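Long-range contacts in vesicular integral-membrane protein VIP36 (Canis lupus familiaris, PDB 2DUQ), which acts as a calcium-binding intracellular lectin that binds high-mannose glycans and helps transport and sort the glycoproteins carrying them in the early secretory pathway: residues R8-I13 with M223-L228; H67-V72 with D219-K224. All blocks are in the same frame, centred on the assembly; numbering follows the deposited sequence.

How the interactions relate
From the N terminus, residues 8-13 come first, and interaction 1 pairs them with residues 223-228, closing a loop of 209 residues. Interaction 2, joining 67-72 to 219-224 across 146 residues, starts inside that loop and closes on almost the same place, so it is nested except for the shared end, Met223 and Lys224. Met223 exchanges backbone hydrogen bonds with Leu12, Lys224 with His67. Leu12 also packs on residues of interaction 2, its CD2 lying 3.9 Å from CG2 of Ile220. Together they tie the N-terminal loop and strand 64-73 to the inner strand 217-227 of one antiparallel sheet of the lectin sandwich.

Interaction 1: residues R8-I13 with M223-L228; sequences REHSLI and MKLFQL
Leu12 and Met223 form a single antiparallel bridge of the hydrogen-bonded kind. Leu12 N donates to Met223 O at 2.7 Å, and Met223 N returns a bond of 2.9 Å to Leu12 O, approaching in the carbonyl plane on a lone pair. The next N-H on this side goes to a side chain instead: Leu225 N gives its hydrogen to Ser11 OG over 3.1 Å, almost perfectly straight at 177°. OG is turned anti to the serine carbonyl carbon (chi1 -55°), which points it at Leu225 N, and it is also hydrogen-bonded to the carbonyl oxygen of Lys7.

The side chain of Leu225 can be traced outward from the backbone. Its CB sits against His10 O at 3.5 Å and against His10 CB at 3.9 Å; CG and then CD1 continue past that same CB, with CD1 approaching the imidazole obliquely, while CD2 turns away from His10; the side chain also touches Leu61, Trp64 and Met66. His10 ND1 is hydrogen-bonded to Asn55 OD1, while His10 CB offers the apolar surface. At the bridge, the bend of Met223 at chi3 (-83°) brings CE to within 4.0 Å of Leu12 CD2, and Trp27 of strand 27-31 touches both side chains. Ile13 CG1 crosses Lys224 CG at about a right angle, touching the aliphatic stem rather than the ammonium end.

This is a loop fastened alongside strand 217-227 of the legume-type lectin sandwich, away from the sugar and calcium sites. Three directed bonds fix its register, and carbon contacts cover the remainder. Buried His10 O has no polar partner in the model and meets the methylene of Leu225, which probably costs some polar energy, whereas the N-H of Leu225 is satisfied by Ser11 OG.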
loop_
_atom_site.group_PDB
_atom_site.type_symbol
_atom_site.label_atom_id
_atom_site.label_comp_id
_atom_site.label_asym_id
_atom_site.label_seq_id
_atom_site.Cartn_x
_atom_site.Cartn_y
_atom_site.Cartn_z
ATOM N N ARG A 8 -5.721 7.651 15.687
ATOM C CA ARG A 8 -4.495 6.993 16.191
ATOM C C ARG A 8 -4.533 5.469 16.073
ATOM O O ARG A 8 -3.495 4.818 15.864
ATOM C CB ARG A 8 -4.234 7.384 17.655
ATOM C CG ARG A 8 -3.003 6.717 18.272
ATOM C CD ARG A 8 -1.725 7.207 17.573
ATOM N NE ARG A 8 -0.504 6.572 18.075
ATOM C CZ ARG A 8 -0.022 5.421 17.611
ATOM N NH1 ARG A 8 -0.685 4.763 16.656
ATOM N NH2 ARG A 8 1.104 4.911 18.123
ATOM N N GLU A 9 -5.734 4.924 16.216
ATOM C CA GLU A 9 -5.952 3.487 16.245
ATOM C C GLU A 9 -5.771 2.825 14.880
ATOM O O GLU A 9 -5.707 1.582 14.780
ATOM C CB GLU A 9 -7.334 3.175 16.818
ATOM C CG GLU A 9 -8.552 3.493 15.917
ATOM C CD GLU A 9 -9.196 4.866 16.171
ATOM O OE1 GLU A 9 -8.529 5.826 16.661
ATOM O OE2 GLU A 9 -10.403 4.974 15.857
ATOM N N HIS A 10 -5.711 3.656 13.842
ATOM C CA HIS A 10 -5.448 3.189 12.463
ATOM C C HIS A 10 -4.119 3.715 11.972
ATOM O O HIS A 10 -3.860 3.785 10.757
ATOM C CB HIS A 10 -6.573 3.638 11.539
ATOM C CG HIS A 10 -7.907 3.093 11.917
ATOM N ND1 HIS A 10 -8.120 1.755 12.179
ATOM C CD2 HIS A 10 -9.106 3.705 12.075
ATOM C CE1 HIS A 10 -9.392 1.568 12.481
ATOM N NE2 HIS A 10 -10.010 2.735 12.424
ATOM N N SER A 11 -3.254 4.066 12.924
ATOM C CA SER A 11 -1.968 4.620 12.600
ATOM C C SER A 11 -0.851 3.793 13.228
ATOM O O SER A 11 -1.096 3.083 14.181
ATOM C CB SER A 11 -1.878 6.082 13.048
ATOM O OG SER A 11 -2.951 6.843 12.479
ATOM N N LEU A 12 0.332 3.883 12.623
ATOM C CA LEU A 12 1.603 3.352 13.137
ATOM C C LEU A 12 2.567 4.523 13.309
ATOM O O LEU A 12 3.036 5.122 12.334
ATOM C CB LEU A 12 2.177 2.290 12.184
ATOM C CG LEU A 12 3.577 1.709 12.501
ATOM C CD1 LEU A 12 3.469 0.499 13.405
ATOM C CD2 LEU A 12 4.272 1.325 11.186
ATOM N N ILE A 13 2.861 4.871 14.564
ATOM C CA ILE A 13 3.639 6.076 14.847
ATOM C C ILE A 13 4.680 5.799 15.931
ATOM O O ILE A 13 4.341 5.189 16.948
ATOM C CB ILE A 13 2.715 7.217 15.342
ATOM C CG1 ILE A 13 1.491 7.370 14.415
ATOM C CG2 ILE A 13 3.499 8.531 15.463
ATOM C CD1 ILE A 13 0.433 8.365 14.896
ATOM N N MET A 223 2.592 5.141 9.468
ATOM C CA MET A 223 1.370 5.231 8.677
ATOM C C MET A 223 0.397 6.054 9.510
ATOM O O MET A 223 0.111 5.705 10.653
ATOM C CB MET A 223 0.784 3.854 8.381
ATOM C CG MET A 223 1.647 2.967 7.457
ATOM S SD MET A 223 0.878 1.367 7.166
ATOM C CE MET A 223 1.374 0.437 8.604
ATOM N N LYS A 224 -0.085 7.149 8.941
ATOM C CA LYS A 224 -0.933 8.087 9.669
ATOM C C LYS A 224 -2.229 8.239 8.910
ATOM O O LYS A 224 -2.220 8.694 7.769
ATOM C CB LYS A 224 -0.225 9.438 9.826
ATOM C CG LYS A 224 0.954 9.382 10.807
ATOM C CD LYS A 224 1.693 10.724 10.847
ATOM C CE LYS A 224 2.970 10.609 11.661
ATOM N NZ LYS A 224 3.222 11.858 12.454
ATOM N N LEU A 225 -3.321 7.825 9.543
ATOM C CA LEU A 225 -4.643 7.842 8.931
ATOM C C LEU A 225 -5.472 9.001 9.481
ATOM O O LEU A 225 -5.699 9.102 10.697
ATOM C CB LEU A 225 -5.349 6.500 9.162
ATOM C CG LEU A 225 -6.552 6.012 8.323
ATOM C CD1 LEU A 225 -7.827 6.466 8.887
ATOM C CD2 LEU A 225 -6.419 6.396 6.840
ATOM N N PHE A 226 -5.941 9.850 8.571
ATOM C CA PHE A 226 -6.738 11.022 8.940
ATOM C C PHE A 226 -8.170 10.900 8.488
ATOM O O PHE A 226 -8.433 10.520 7.335
ATOM C CB PHE A 226 -6.127 12.293 8.351
ATOM C CG PHE A 226 -4.739 12.558 8.829
ATOM C CD1 PHE A 226 -3.647 12.177 8.061
ATOM C CD2 PHE A 226 -4.519 13.183 10.052
ATOM C CE1 PHE A 226 -2.347 12.405 8.499
ATOM C CE2 PHE A 226 -3.229 13.415 10.493
ATOM C CZ PHE A 226 -2.146 13.031 9.714
ATOM N N GLN A 227 -9.095 11.194 9.410
ATOM C CA GLN A 227 -10.506 11.282 9.076
ATOM C C GLN A 227 -10.770 12.612 8.386
ATOM O O GLN A 227 -10.433 13.679 8.911
ATOM C CB GLN A 227 -11.385 11.163 10.322
ATOM C CG GLN A 227 -12.875 11.227 10.028
ATOM C CD GLN A 227 -13.725 11.112 11.271
ATOM O OE1 GLN A 227 -13.219 10.897 12.380
ATOM N NE2 GLN A 227 -15.037 11.253 11.097
ATOM N N LEU A 228 -11.380 12.542 7.212
ATOM C CA LEU A 228 -11.776 13.750 6.518
ATOM C C LEU A 228 -13.179 14.142 6.960
ATOM O O LEU A 228 -14.070 13.301 7.057
ATOM C CB LEU A 228 -11.708 13.560 4.999
ATOM C CG LEU A 228 -10.391 13.040 4.402
ATOM C CD1 LEU A 228 -10.589 12.748 2.909
ATOM C CD2 LEU A 228 -9.182 13.966 4.612
#

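Interaction 2: residues H67-V72 with D219-K224; sequences HVHFKV and DIISMK
His69 O accepts from two consecutive N-H groups, 2.7 Å from Ile221 N and 3.2 Å from Ser222 N. In return, His69 N donates to Ser222 O at 2.8 Å.

Two residues thus stand against one, and the register slips by a residue between His69 and Phe70: a classic beta bulge in strand 217-227, where it runs antiparallel to 64-73 within the sheet of this L-type lectin sandwich. Regular pairing resumes beyond it, with Lys71 and Asp219 exchanging backbone bonds, as His67 and Lys224 do at the other end.

The bulge turns both Ile221 and Ser222 toward His69, and Ile221 CD1 lies over one face of its ring, 3.7 Å from the ring centroid and 20° off the normal, a CH-pi contact. At the ring's edge, in its plane, a water sits 2.6 Å from His69 ND1 and also hydrogen-bonds Ser222 OG, which a chi1 of 66° places between its own backbone N and carbonyl carbon. A second water links that hydroxyl to His67 O.

On the face that carries Val68, Phe70, Ile220 and Met223 the contacts are apolar: Val68 CG1 packs 4.2 Å from Ile220 CD1, which also touches Phe70 CB, while Val68 itself reaches Leu87 of strand 84-90 in the other sheet.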
loop_
_atom_site.group_PDB
_atom_site.type_symbol
_atom_site.label_atom_id
_atom_site.label_comp_id
_atom_site.label_asym_id
_atom_site.label_seq_id
_atom_site.Cartn_x
_atom_site.Cartn_y
_atom_site.Cartn_z
ATOM N N HIS A 67 -1.332 8.610 5.167
ATOM C CA HIS A 67 -0.001 9.045 4.798
ATOM C C HIS A 67 0.941 7.951 5.257
ATOM O O HIS A 67 0.867 7.513 6.424
ATOM C CB HIS A 67 0.372 10.349 5.508
ATOM C CG HIS A 67 -0.434 11.529 5.067
ATOM N ND1 HIS A 67 -0.348 12.763 5.683
ATOM C CD2 HIS A 67 -1.364 11.659 4.091
ATOM C CE1 HIS A 67 -1.175 13.607 5.089
ATOM N NE2 HIS A 67 -1.811 12.962 4.126
ATOM N N VAL A 68 1.805 7.522 4.348
ATOM C CA VAL A 68 2.740 6.418 4.614
ATOM C C VAL A 68 4.167 6.930 4.450
ATOM O O VAL A 68 4.559 7.401 3.374
ATOM C CB VAL A 68 2.521 5.206 3.625
ATOM C CG1 VAL A 68 3.457 4.024 3.950
ATOM C CG2 VAL A 68 1.066 4.771 3.597
ATOM N N HIS A 69 4.955 6.837 5.517
ATOM C CA HIS A 69 6.369 7.103 5.414
ATOM C C HIS A 69 7.037 5.722 5.282
ATOM O O HIS A 69 6.908 4.894 6.162
ATOM C CB HIS A 69 6.868 7.887 6.644
ATOM C CG HIS A 69 8.327 8.205 6.615
ATOM N ND1 HIS A 69 8.999 8.689 7.719
ATOM C CD2 HIS A 69 9.249 8.092 5.631
ATOM C CE1 HIS A 69 10.273 8.867 7.411
ATOM N NE2 HIS A 69 10.455 8.504 6.155
ATOM N N PHE A 70 7.686 5.495 4.141
ATOM C CA PHE A 70 8.230 4.176 3.755
ATOM C C PHE A 70 9.656 4.403 3.299
ATOM O O PHE A 70 10.040 5.538 2.985
ATOM C CB PHE A 70 7.388 3.530 2.618
ATOM C CG PHE A 70 7.509 4.242 1.289
ATOM C CD1 PHE A 70 6.658 5.303 0.979
ATOM C CD2 PHE A 70 8.473 3.852 0.348
ATOM C CE1 PHE A 70 6.767 5.982 -0.223
ATOM C CE2 PHE A 70 8.605 4.521 -0.891
ATOM C CZ PHE A 70 7.743 5.604 -1.183
ATOM N N LYS A 71 10.456 3.333 3.285
ATOM C CA LYS A 71 11.782 3.380 2.698
ATOM C C LYS A 71 12.086 2.056 1.998
ATOM O O LYS A 71 12.082 0.990 2.619
ATOM C CB LYS A 71 12.876 3.723 3.741
ATOM C CG LYS A 71 14.197 4.181 3.097
ATOM C CD LYS A 71 15.311 4.369 4.143
ATOM C CE LYS A 71 16.732 4.349 3.546
ATOM N NZ LYS A 71 16.986 5.113 2.275
ATOM N N VAL A 72 12.354 2.136 0.702
ATOM C CA VAL A 72 12.785 0.977 -0.058
ATOM C C VAL A 72 14.217 1.239 -0.435
ATOM O O VAL A 72 14.526 2.248 -1.083
ATOM C CB VAL A 72 11.964 0.797 -1.355
ATOM C CG1 VAL A 72 12.446 -0.450 -2.125
ATOM C CG2 VAL A 72 10.479 0.690 -1.040
ATOM N N ASP A 219 10.742 -1.044 4.027
ATOM C CA ASP A 219 10.412 -0.532 5.374
ATOM C C ASP A 219 9.180 0.369 5.404
ATOM O O ASP A 219 9.004 1.233 4.556
ATOM C CB ASP A 219 11.571 0.306 5.938
ATOM C CG ASP A 219 12.874 -0.474 6.100
ATOM O OD1 ASP A 219 12.874 -1.731 6.133
ATOM O OD2 ASP A 219 13.927 0.191 6.228
ATOM N N ILE A 220 8.348 0.178 6.417
ATOM C CA ILE A 220 7.338 1.146 6.771
ATOM C C ILE A 220 7.813 1.829 8.046
ATOM O O ILE A 220 8.150 1.156 9.020
ATOM C CB ILE A 220 5.992 0.444 7.001
ATOM C CG1 ILE A 220 5.619 -0.393 5.756
ATOM C CG2 ILE A 220 4.889 1.447 7.386
ATOM C CD1 ILE A 220 5.497 0.415 4.435
ATOM N N ILE A 221 7.887 3.156 8.010
ATOM C CA ILE A 221 8.391 3.929 9.156
ATOM C C ILE A 221 7.189 4.422 9.949
ATOM O O ILE A 221 7.121 4.241 11.175
ATOM C CB ILE A 221 9.350 5.047 8.694
ATOM C CG1 ILE A 221 10.553 4.420 7.979
ATOM C CG2 ILE A 221 9.830 5.886 9.874
ATOM C CD1 ILE A 221 10.983 5.143 6.791
ATOM N N SER A 222 6.195 4.979 9.248
ATOM C CA SER A 222 4.954 5.385 9.893
ATOM C C SER A 222 3.786 5.335 8.923
ATOM O O SER A 222 3.974 5.449 7.711
ATOM C CB SER A 222 5.073 6.816 10.454
ATOM O OG SER A 222 5.212 7.768 9.416
ATOM N N MET A 223 2.592 5.141 9.468
ATOM C CA MET A 223 1.370 5.231 8.677
ATOM C C MET A 223 0.397 6.054 9.510
ATOM O O MET A 223 0.111 5.705 10.653
ATOM C CB MET A 223 0.784 3.854 8.381
ATOM C CG MET A 223 1.647 2.967 7.457
ATOM S SD MET A 223 0.878 1.367 7.166
ATOM C CE MET A 223 1.374 0.437 8.604
ATOM N N LYS A 224 -0.085 7.149 8.941
ATOM C CA LYS A 224 -0.933 8.087 9.669
ATOM C C LYS A 224 -2.229 8.239 8.910
ATOM O O LYS A 224 -2.220 8.694 7.769
ATOM C CB LYS A 224 -0.225 9.438 9.826
ATOM C CG LYS A 224 0.954 9.382 10.807
ATOM C CD LYS A 224 1.693 10.724 10.847
ATOM C CE LYS A 224 2.970 10.609 11.661
ATOM N NZ LYS A 224 3.222 11.858 12.454
HETATM O O HOH W 1 3.255 8.702 8.079
HETATM O O HOH W 2 7.704 9.234 9.916
#